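Local coordinates for Non-atp dependent l-selective hydantoinase (Arthrobacter aurescens, PDB 1GKR), which hydrolyses hydantoin derivatives, aryl-substituted ones more readily than alkyl ones, with the help of two zinc ions and with an enantioselectivity that depends on the substrate, at residues E59-I64 and L336-S341; S81-G86 and L117-A122; Q251-S254 and V259-E262. All blocks are in the same frame, centred on the assembly; numbering follows the deposited sequence.

How the contacts relate
All three contacts belong to the TIM-barrel domain, and their centres lie at increasing distance from the centre of the chain. Contact 1 is buried, its centre about 6 Å from the centre of the chain, and combines apolar packing with zinc ligation. Contact 2, also buried, is wholly apolar across its two segments; it adjoins contact 1, since Leu338 packs on Ala82. Contact 3 is only partly buried, lies on the other side of the chain's centre from contact 2, and adds a side-chain hydrogen bond. Its strand nevertheless reaches the metal site, where Glu262 OE1 probably accepts a hydrogen bond from the zinc ligand His60 through ND1.

Contact 1 (E59-I64 and L336-S341); sequences EHVHII and LGLETS. With ZN (zinc ion), chain F.
Val61 meets Leu338 behind the His-X-His zinc motif on the first barrel strand of this amidohydrolase, His60 and His62 being its two ligands. The tight part is apolar. With CG1 anti to the backbone N (chi1 -176°), Val61 turns both methyls to the leucine: CG1 lies 4.0 Å from Leu338 CD2, and CG2 is 4.2 Å from Leu338 CD1. The two side chains cross at about a right angle. Ile63 adds a looser touch, its CG1 coming to 4.4 Å from Leu338 CD2. Ala82 of helix 75-85 and Ile87 of strand 87-92 also pack on Leu338, which places its branches in the layer between strands and helices. His313 ND1 is hydrogen-bonded to the backbone N of both Gly337 and Leu338, in the loop that carries the leucine.

On the other face of the strand the packing gives way to the metal centre, where His62 is partly exposed and a water sits 2.5 Å from the zinc ion. Asp312 and the carboxylated Lys147 complete this site. His60 NE2 and His62 NE2 each bind zinc at 2.1 Å, with His62 NE2 at the edge of the His60 ring and in its plane.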
ATOM      1  N   GLU A  59       9.866 -24.642 -18.701  1.00 10.57           N
ATOM      2  CA  GLU A  59      10.400 -23.437 -19.338  1.00 12.29           C
ATOM      3  C   GLU A  59      11.816 -23.093 -18.910  1.00 13.42           C
ATOM      4  O   GLU A  59      12.394 -22.122 -19.404  1.00 14.74           O
ATOM      5  CB  GLU A  59       9.520 -22.235 -18.978  1.00 11.18           C
ATOM      6  CG  GLU A  59       9.550 -21.942 -17.479  1.00 11.80           C
ATOM      7  CD  GLU A  59       8.610 -20.830 -17.046  1.00 13.79           C
ATOM      8  OE1 GLU A  59       7.644 -20.540 -17.785  1.00 14.55           O
ATOM      9  OE2 GLU A  59       8.830 -20.258 -15.952  1.00 10.74           O
ATOM     10  N   HIS A  60      12.375 -23.860 -17.984  1.00 11.81           N
ATOM     11  CA  HIS A  60      13.704 -23.538 -17.501  1.00 12.48           C
ATOM     12  C   HIS A  60      14.677 -24.714 -17.507  1.00 13.15           C
ATOM     13  O   HIS A  60      14.954 -25.318 -16.469  1.00 14.92           O
ATOM     14  CB  HIS A  60      13.583 -22.948 -16.105  1.00 11.45           C
ATOM     15  CG  HIS A  60      14.803 -22.209 -15.664  1.00 16.79           C
ATOM     16  ND1 HIS A  60      14.766 -21.209 -14.714  1.00 15.81           N
ATOM     17  CD2 HIS A  60      16.097 -22.325 -16.044  1.00 17.98           C
ATOM     18  CE1 HIS A  60      15.988 -20.741 -14.533  1.00 18.88           C
ATOM     19  NE2 HIS A  60      16.813 -21.400 -15.328  1.00 16.75           N
ATOM     20  N   VAL A  61      15.215 -25.008 -18.682  1.00 10.05           N
ATOM     21  CA  VAL A  61      16.124 -26.121 -18.837  1.00 11.58           C
ATOM     22  C   VAL A  61      17.492 -25.708 -19.387  1.00 13.19           C
ATOM     23  O   VAL A  61      17.592 -24.904 -20.327  1.00 14.03           O
ATOM     24  CB  VAL A  61      15.482 -27.184 -19.765  1.00 12.83           C
ATOM     25  CG1 VAL A  61      16.374 -28.420 -19.885  1.00  7.54           C
ATOM     26  CG2 VAL A  61      14.123 -27.554 -19.226  1.00  9.90           C
ATOM     27  N   HIS A  62      18.539 -26.254 -18.773  1.00 12.96           N
ATOM     28  CA  HIS A  62      19.918 -26.005 -19.192  1.00 13.72           C
ATOM     29  C   HIS A  62      20.616 -27.333 -19.530  1.00 15.10           C
ATOM     30  O   HIS A  62      21.476 -27.796 -18.775  1.00 16.35           O
ATOM     31  CB  HIS A  62      20.732 -25.341 -18.089  1.00  8.28           C
ATOM     32  CG  HIS A  62      20.222 -24.006 -17.660  1.00  9.43           C
ATOM     33  ND1 HIS A  62      20.419 -22.861 -18.399  1.00  8.57           N
ATOM     34  CD2 HIS A  62      19.586 -23.618 -16.527  1.00 11.21           C
ATOM     35  CE1 HIS A  62      19.933 -21.824 -17.737  1.00  9.45           C
ATOM     36  NE2 HIS A  62      19.420 -22.256 -16.600  1.00 10.40           N
ATOM     37  N   ILE A  63      20.236 -27.969 -20.631  1.00 15.58           N
ATOM     38  CA  ILE A  63      20.910 -29.194 -21.013  1.00 18.73           C
ATOM     39  C   ILE A  63      22.282 -28.739 -21.510  1.00 19.43           C
ATOM     40  O   ILE A  63      23.257 -29.469 -21.401  1.00 19.33           O
ATOM     41  CB  ILE A  63      20.158 -29.939 -22.126  1.00 19.91           C
ATOM     42  CG1 ILE A  63      18.872 -30.540 -21.557  1.00 16.84           C
ATOM     43  CG2 ILE A  63      21.049 -31.030 -22.721  1.00 18.46           C
ATOM     44  CD1 ILE A  63      17.983 -31.188 -22.594  1.00 13.63           C
ATOM     45  N   ILE A  64      22.330 -27.507 -22.021  1.00 20.71           N
ATOM     46  CA  ILE A  64      23.549 -26.862 -22.516  1.00 20.99           C
ATOM     47  C   ILE A  64      24.014 -27.400 -23.853  1.00 21.57           C
ATOM     48  O   ILE A  64      23.899 -26.708 -24.865  1.00 22.55           O
ATOM     49  CB  ILE A  64      24.718 -27.009 -21.536  1.00 22.29           C
ATOM     50  CG1 ILE A  64      24.291 -26.608 -20.119  1.00 20.67           C
ATOM     51  CG2 ILE A  64      25.886 -26.150 -22.026  1.00 21.30           C
ATOM     52  CD1 ILE A  64      24.341 -25.126 -19.850  1.00 22.65           C
ATOM     53  N   LEU A 336      20.636 -30.845 -11.064  1.00 17.88           N
ATOM     54  CA  LEU A 336      19.841 -31.544 -12.075  1.00 17.29           C
ATOM     55  C   LEU A 336      18.429 -31.559 -11.517  1.00 16.19           C
ATOM     56  O   LEU A 336      18.249 -31.452 -10.308  1.00 15.28           O
ATOM     57  CB  LEU A 336      20.342 -32.975 -12.269  1.00 15.30           C
ATOM     58  CG  LEU A 336      21.791 -33.096 -12.750  1.00 16.98           C
ATOM     59  CD1 LEU A 336      22.157 -34.549 -12.916  1.00 20.62           C
ATOM     60  CD2 LEU A 336      21.953 -32.394 -14.075  1.00 16.46           C
ATOM     61  N   GLY A 337      17.426 -31.671 -12.381  1.00 17.46           N
ATOM     62  CA  GLY A 337      16.059 -31.679 -11.887  1.00 15.82           C
ATOM     63  C   GLY A 337      15.038 -32.219 -12.862  1.00 16.85           C
ATOM     64  O   GLY A 337      13.867 -32.400 -12.523  1.00 19.67           O
ATOM     65  N   LEU A 338      15.483 -32.492 -14.077  1.00 15.79           N
ATOM     66  CA  LEU A 338      14.599 -32.998 -15.108  1.00 15.79           C
ATOM     67  C   LEU A 338      13.929 -34.318 -14.751  1.00 16.55           C
ATOM     68  O   LEU A 338      12.804 -34.591 -15.161  1.00 16.94           O
ATOM     69  CB  LEU A 338      15.395 -33.164 -16.387  1.00 14.21           C
ATOM     70  CG  LEU A 338      14.880 -32.472 -17.632  1.00 14.87           C
ATOM     71  CD1 LEU A 338      14.124 -31.225 -17.282  1.00 13.36           C
ATOM     72  CD2 LEU A 338      16.083 -32.153 -18.515  1.00 15.72           C
ATOM     73  N   GLU A 339      14.621 -35.142 -13.981  1.00 19.13           N
ATOM     74  CA  GLU A 339      14.086 -36.447 -13.625  1.00 20.95           C
ATOM     75  C   GLU A 339      13.369 -36.474 -12.281  1.00 20.28           C
ATOM     76  O   GLU A 339      12.622 -37.406 -11.997  1.00 20.02           O
ATOM     77  CB  GLU A 339      15.225 -37.473 -13.643  1.00 23.35           C
ATOM     78  CG  GLU A 339      14.815 -38.833 -14.160  1.00 26.37           C
ATOM     79  CD  GLU A 339      15.996 -39.747 -14.403  1.00 26.65           C
ATOM     80  OE1 GLU A 339      16.909 -39.347 -15.153  1.00 23.98           O
ATOM     81  OE2 GLU A 339      16.005 -40.866 -13.847  1.00 28.07           O
ATOM     82  N   THR A 340      13.578 -35.443 -11.469  1.00 19.65           N
ATOM     83  CA  THR A 340      12.972 -35.373 -10.144  1.00 18.85           C
ATOM     84  C   THR A 340      11.916 -34.281  -9.911  1.00 19.82           C
ATOM     85  O   THR A 340      11.292 -34.235  -8.848  1.00 19.95           O
ATOM     86  CB  THR A 340      14.060 -35.181  -9.094  1.00 18.91           C
ATOM     87  OG1 THR A 340      14.824 -34.013  -9.407  1.00 16.92           O
ATOM     88  CG2 THR A 340      14.976 -36.372  -9.070  1.00 19.86           C
ATOM     89  N   SER A 341      11.709 -33.409 -10.893  1.00 17.92           N
ATOM     90  CA  SER A 341      10.762 -32.324 -10.737  1.00 14.56           C
ATOM     91  C   SER A 341       9.320 -32.731 -10.433  1.00 14.86           C
ATOM     92  O   SER A 341       8.765 -32.337  -9.403  1.00 12.61           O
ATOM     93  CB  SER A 341      10.785 -31.451 -11.970  1.00 11.68           C
ATOM     94  OG  SER A 341       9.981 -30.328 -11.738  1.00 10.90           O
TER
HETATM   95 ZN    ZN F1453      18.866 -21.160 -14.858  1.00 17.02          ZN
HETATM   96  O   HOH W   1      20.355 -20.802 -12.876  1.00 20.72           O

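Contact 2 (S81-G86 and L117-A122); sequences SAAVGG and LKVDFA
Val119 stands with CG1 anti to its carbonyl carbon and CG2 between that carbon and the backbone N (chi1 -64°), a fork that spreads its two methyls over successive alanines of helix 75-85. CG1 takes Ala83, at 3.9 Å from the methyl carbon CB and 3.8 Å from the backbone N, while Val119 CG2 reaches Ala82 CB at 4.1 Å. Because each alanine carries a single methyl, the chains can approach closely, and the CA atoms of Ala83 and Val119 are 6.4 Å apart. All three residues are buried, and the contact is purely van der Waals in character.

The residues on either side of the valine carry polar bonds of their own. Lys118, just before it, leads its chain away from the alanines and forms a salt bridge through NZ with Glu80 OE2 on the same helix. Asp120, just after it, is tied through OD2 to Arg429 and Lys378. Gly86 leaves helical geometry in a Schellman motif, where its positive phi would jam a beta carbon against the preceding carbonyl O, and the chain then enters strand 87-92. That strand runs parallel to strand 120-123, the helix covering their outer side as in the alternating strands and helices of a TIM barrel.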
ATOM      1  N   SER A  81      15.889 -38.140 -19.379  1.00 17.38           N
ATOM      2  CA  SER A  81      15.503 -37.870 -18.000  1.00 19.45           C
ATOM      3  C   SER A  81      14.158 -37.157 -18.025  1.00 19.56           C
ATOM      4  O   SER A  81      13.292 -37.427 -17.189  1.00 20.00           O
ATOM      5  CB  SER A  81      16.522 -36.974 -17.298  1.00 21.06           C
ATOM      6  OG  SER A  81      17.626 -37.717 -16.827  1.00 25.25           O
ATOM      7  N   ALA A  82      13.990 -36.243 -18.979  1.00 16.91           N
ATOM      8  CA  ALA A  82      12.737 -35.519 -19.108  1.00 16.61           C
ATOM      9  C   ALA A  82      11.632 -36.536 -19.375  1.00 17.58           C
ATOM     10  O   ALA A  82      10.626 -36.583 -18.663  1.00 17.47           O
ATOM     11  CB  ALA A  82      12.814 -34.523 -20.250  1.00 13.14           C
ATOM     12  N   ALA A  83      11.831 -37.361 -20.398  1.00 16.80           N
ATOM     13  CA  ALA A  83      10.841 -38.363 -20.753  1.00 16.61           C
ATOM     14  C   ALA A  83      10.380 -39.195 -19.571  1.00 16.94           C
ATOM     15  O   ALA A  83       9.186 -39.342 -19.361  1.00 20.44           O
ATOM     16  CB  ALA A  83      11.373 -39.266 -21.834  1.00 16.06           C
ATOM     17  N   VAL A  84      11.294 -39.744 -18.782  1.00 15.97           N
ATOM     18  CA  VAL A  84      10.817 -40.554 -17.671  1.00 16.29           C
ATOM     19  C   VAL A  84      10.242 -39.674 -16.592  1.00 14.87           C
ATOM     20  O   VAL A  84       9.393 -40.113 -15.826  1.00 17.88           O
ATOM     21  CB  VAL A  84      11.919 -41.451 -17.053  1.00 15.98           C
ATOM     22  CG1 VAL A  84      12.627 -42.211 -18.140  1.00 18.21           C
ATOM     23  CG2 VAL A  84      12.889 -40.630 -16.253  1.00 18.84           C
ATOM     24  N   GLY A  85      10.706 -38.430 -16.537  1.00 14.64           N
ATOM     25  CA  GLY A  85      10.223 -37.494 -15.535  1.00 12.29           C
ATOM     26  C   GLY A  85       8.868 -36.898 -15.880  1.00 12.04           C
ATOM     27  O   GLY A  85       8.325 -36.123 -15.112  1.00 13.15           O
ATOM     28  N   GLY A  86       8.322 -37.249 -17.038  1.00 12.39           N
ATOM     29  CA  GLY A  86       7.027 -36.728 -17.432  1.00 14.09           C
ATOM     30  C   GLY A  86       7.048 -35.352 -18.078  1.00 14.47           C
ATOM     31  O   GLY A  86       5.993 -34.752 -18.292  1.00 15.07           O
ATOM     32  N   LEU A 117      17.275 -34.645 -29.587  1.00 24.46           N
ATOM     33  CA  LEU A 117      16.325 -34.605 -28.477  1.00 21.16           C
ATOM     34  C   LEU A 117      15.272 -35.699 -28.583  1.00 22.10           C
ATOM     35  O   LEU A 117      14.900 -36.115 -29.683  1.00 23.24           O
ATOM     36  CB  LEU A 117      15.648 -33.242 -28.418  1.00 17.11           C
ATOM     37  CG  LEU A 117      16.514 -32.193 -27.739  1.00 16.47           C
ATOM     38  CD1 LEU A 117      15.900 -30.813 -27.931  1.00 13.47           C
ATOM     39  CD2 LEU A 117      16.650 -32.560 -26.260  1.00 10.94           C
ATOM     40  N   LYS A 118      14.794 -36.171 -27.437  1.00 22.30           N
ATOM     41  CA  LYS A 118      13.786 -37.221 -27.424  1.00 20.04           C
ATOM     42  C   LYS A 118      12.394 -36.724 -27.001  1.00 19.63           C
ATOM     43  O   LYS A 118      11.410 -37.447 -27.126  1.00 22.40           O
ATOM     44  CB  LYS A 118      14.247 -38.381 -26.537  1.00 17.97           C
ATOM     45  CG  LYS A 118      15.450 -39.166 -27.073  1.00 16.31           C
ATOM     46  CD  LYS A 118      15.527 -40.521 -26.371  1.00 21.10           C
ATOM     47  CE  LYS A 118      16.526 -41.474 -27.013  1.00 22.39           C
ATOM     48  NZ  LYS A 118      17.922 -41.136 -26.627  1.00 26.31           N
ATOM     49  N   VAL A 119      12.310 -35.503 -26.485  1.00 17.10           N
ATOM     50  CA  VAL A 119      11.017 -34.923 -26.131  1.00 15.73           C
ATOM     51  C   VAL A 119      10.930 -33.640 -26.966  1.00 16.08           C
ATOM     52  O   VAL A 119      11.920 -33.228 -27.560  1.00 15.83           O
ATOM     53  CB  VAL A 119      10.910 -34.626 -24.623  1.00 14.60           C
ATOM     54  CG1 VAL A 119      10.983 -35.935 -23.839  1.00 13.50           C
ATOM     55  CG2 VAL A 119      12.008 -33.684 -24.191  1.00 12.25           C
ATOM     56  N   ASP A 120       9.767 -33.011 -27.049  1.00 15.46           N
ATOM     57  CA  ASP A 120       9.672 -31.809 -27.876  1.00 14.50           C
ATOM     58  C   ASP A 120      10.353 -30.606 -27.222  1.00 14.37           C
ATOM     59  O   ASP A 120      10.586 -30.594 -26.006  1.00 12.69           O
ATOM     60  CB  ASP A 120       8.203 -31.515 -28.212  1.00 16.48           C
ATOM     61  CG  ASP A 120       7.644 -32.456 -29.291  1.00 18.79           C
ATOM     62  OD1 ASP A 120       8.383 -33.336 -29.791  1.00 16.08           O
ATOM     63  OD2 ASP A 120       6.458 -32.312 -29.646  1.00 21.12           O
ATOM     64  N   PHE A 121      10.661 -29.586 -28.019  1.00 10.12           N
ATOM     65  CA  PHE A 121      11.365 -28.441 -27.479  1.00 10.54           C
ATOM     66  C   PHE A 121      11.078 -27.107 -28.151  1.00 12.37           C
ATOM     67  O   PHE A 121      10.680 -27.043 -29.313  1.00 14.99           O
ATOM     68  CB  PHE A 121      12.865 -28.696 -27.586  1.00 10.46           C
ATOM     69  CG  PHE A 121      13.342 -28.826 -29.014  1.00 10.90           C
ATOM     70  CD1 PHE A 121      13.101 -29.988 -29.743  1.00  9.29           C
ATOM     71  CD2 PHE A 121      13.962 -27.753 -29.657  1.00 10.00           C
ATOM     72  CE1 PHE A 121      13.465 -30.081 -31.098  1.00  7.86           C
ATOM     73  CE2 PHE A 121      14.328 -27.837 -31.010  1.00  9.42           C
ATOM     74  CZ  PHE A 121      14.077 -29.002 -31.729  1.00  5.69           C
ATOM     75  N   ALA A 122      11.321 -26.043 -27.395  1.00 10.93           N
ATOM     76  CA  ALA A 122      11.178 -24.678 -27.861  1.00 11.51           C
ATOM     77  C   ALA A 122      12.523 -24.051 -27.485  1.00 14.26           C
ATOM     78  O   ALA A 122      13.227 -24.571 -26.613  1.00 14.18           O
ATOM     79  CB  ALA A 122      10.049 -23.982 -27.124  1.00 11.54           C
TER

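Contact 3 (Q251-S254 and V259-E262); sequences QAQS and VHCE
Gln253 lays the base of its side chain over Val259 and reaches past it towards His260, joining helix 243-254 to the next strand of a beta-alpha-beta unit in the TIM barrel. Its CG sits between the backbone N and the carbonyl carbon (chi1 78°), and from there the chain is extended, which carries the amide to the beginning of strand 259-263. NE2 of Gln253 donates to Val259 O at 3.0 Å. The bond is bent at the hydrogen, with an N-H...O angle of 139°, but the donor lies in the carbonyl plane, while the oxygen is tilted out of the glutamine's own amide plane. The other end of the amide, OE1, has a weak hydrogen bond with His250 ND1, one turn back on the same helix.

Beyond the bond, Gln253 NE2 passes 3.9 Å from His260 ND1, with amide and ring planes 82° apart; this is proximity alone, for the ring's polar partner is Asp258, whose OD1 is hydrogen-bonded to His260 NE2. With an alanine here, Val259 O would probably lose its donor from the helix and the flank of the His260 ring would be left less covered.

Beneath the amide the contact is apolar and more deeply buried, and Ile249 of the same helix also covers Val259. The far side of the helix end faces another subunit of the tetramer, where Ser254 OG is hydrogen-bonded to Ser254 OG of that second subunit. On the strand side, Val259 CG2 does the touching: it lies 3.7 Å from the backbone N of Gln253, 3.8 Å from Gln253 CB and 4.2 Å from Ala252 CB.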
ATOM      1  N   GLN A 251       1.975  -8.584  -6.245  1.00 12.61           N
ATOM      2  CA  GLN A 251       1.391  -7.277  -6.054  1.00 13.83           C
ATOM      3  C   GLN A 251       1.413  -6.488  -7.358  1.00 13.10           C
ATOM      4  O   GLN A 251       0.417  -5.885  -7.752  1.00 12.62           O
ATOM      5  CB  GLN A 251       2.154  -6.524  -4.970  1.00 16.89           C
ATOM      6  CG  GLN A 251       1.662  -5.100  -4.774  1.00 31.76           C
ATOM      7  CD  GLN A 251       0.175  -5.032  -4.414  1.00 38.79           C
ATOM      8  OE1 GLN A 251      -0.242  -5.525  -3.359  1.00 41.64           O
ATOM      9  NE2 GLN A 251      -0.631  -4.421  -5.293  1.00 37.83           N
ATOM     10  N   ALA A 252       2.553  -6.506  -8.039  1.00 13.99           N
ATOM     11  CA  ALA A 252       2.683  -5.777  -9.284  1.00 12.13           C
ATOM     12  C   ALA A 252       1.800  -6.337 -10.384  1.00 11.75           C
ATOM     13  O   ALA A 252       1.209  -5.569 -11.136  1.00  9.66           O
ATOM     14  CB  ALA A 252       4.137  -5.754  -9.740  1.00  9.07           C
ATOM     15  N   GLN A 253       1.692  -7.659 -10.503  1.00 13.85           N
ATOM     16  CA  GLN A 253       0.851  -8.176 -11.583  1.00 19.10           C
ATOM     17  C   GLN A 253      -0.583  -7.838 -11.232  1.00 21.60           C
ATOM     18  O   GLN A 253      -1.407  -7.505 -12.091  1.00 21.25           O
ATOM     19  CB  GLN A 253       1.022  -9.692 -11.790  1.00 15.83           C
ATOM     20  CG  GLN A 253       0.324 -10.580 -10.806  1.00 16.51           C
ATOM     21  CD  GLN A 253       0.303 -12.043 -11.236  1.00 15.85           C
ATOM     22  OE1 GLN A 253      -0.252 -12.882 -10.539  1.00 19.17           O
ATOM     23  NE2 GLN A 253       0.907 -12.349 -12.377  1.00 10.20           N
ATOM     24  N   SER A 254      -0.854  -7.898  -9.937  1.00 24.13           N
ATOM     25  CA  SER A 254      -2.160  -7.592  -9.403  1.00 25.04           C
ATOM     26  C   SER A 254      -2.527  -6.125  -9.701  1.00 24.98           C
ATOM     27  O   SER A 254      -3.691  -5.746  -9.671  1.00 23.45           O
ATOM     28  CB  SER A 254      -2.136  -7.874  -7.908  1.00 25.33           C
ATOM     29  OG  SER A 254      -3.089  -7.092  -7.239  1.00 35.92           O
ATOM     30  N   VAL A 259       3.621  -9.181 -15.535  1.00  8.82           N
ATOM     31  CA  VAL A 259       4.793  -9.802 -14.955  1.00  7.42           C
ATOM     32  C   VAL A 259       4.379 -11.078 -14.248  1.00  7.36           C
ATOM     33  O   VAL A 259       3.272 -11.165 -13.748  1.00  7.26           O
ATOM     34  CB  VAL A 259       5.442  -8.846 -13.962  1.00  8.30           C
ATOM     35  CG1 VAL A 259       5.731  -7.546 -14.660  1.00  5.93           C
ATOM     36  CG2 VAL A 259       4.520  -8.608 -12.775  1.00  7.08           C
ATOM     37  N   HIS A 260       5.267 -12.066 -14.204  1.00  6.10           N
ATOM     38  CA  HIS A 260       4.942 -13.344 -13.582  1.00  7.30           C
ATOM     39  C   HIS A 260       6.056 -13.922 -12.747  1.00  9.71           C
ATOM     40  O   HIS A 260       7.230 -13.617 -12.941  1.00 11.79           O
ATOM     41  CB  HIS A 260       4.560 -14.317 -14.666  1.00  6.30           C
ATOM     42  CG  HIS A 260       3.645 -13.713 -15.666  1.00 10.19           C
ATOM     43  ND1 HIS A 260       2.282 -13.894 -15.627  1.00 12.05           N
ATOM     44  CD2 HIS A 260       3.880 -12.821 -16.657  1.00 12.06           C
ATOM     45  CE1 HIS A 260       1.715 -13.137 -16.548  1.00 12.48           C
ATOM     46  NE2 HIS A 260       2.665 -12.475 -17.186  1.00 14.72           N
ATOM     47  N   CYS A 261       5.686 -14.799 -11.830  1.00 11.55           N
ATOM     48  CA  CYS A 261       6.673 -15.378 -10.945  1.00 10.51           C
ATOM     49  C   CYS A 261       6.937 -16.864 -11.140  1.00 10.38           C
ATOM     50  O   CYS A 261       6.017 -17.686 -11.185  1.00 10.54           O
ATOM     51  CB  CYS A 261       6.248 -15.117  -9.520  1.00  7.20           C
ATOM     52  SG  CYS A 261       7.305 -15.884  -8.365  1.00 17.14           S
ATOM     53  N   GLU A 262       8.208 -17.206 -11.264  1.00  9.77           N
ATOM     54  CA  GLU A 262       8.587 -18.597 -11.417  1.00 10.69           C
ATOM     55  C   GLU A 262       9.401 -19.032 -10.217  1.00 11.19           C
ATOM     56  O   GLU A 262      10.206 -18.260  -9.693  1.00 13.34           O
ATOM     57  CB  GLU A 262       9.461 -18.812 -12.657  1.00 10.26           C
ATOM     58  CG  GLU A 262       9.907 -20.270 -12.816  1.00  9.90           C
ATOM     59  CD  GLU A 262      11.215 -20.438 -13.566  1.00 11.77           C
ATOM     60  OE1 GLU A 262      12.295 -20.113 -13.027  1.00 14.63           O
ATOM     61  OE2 GLU A 262      11.167 -20.905 -14.710  1.00 13.35           O
TER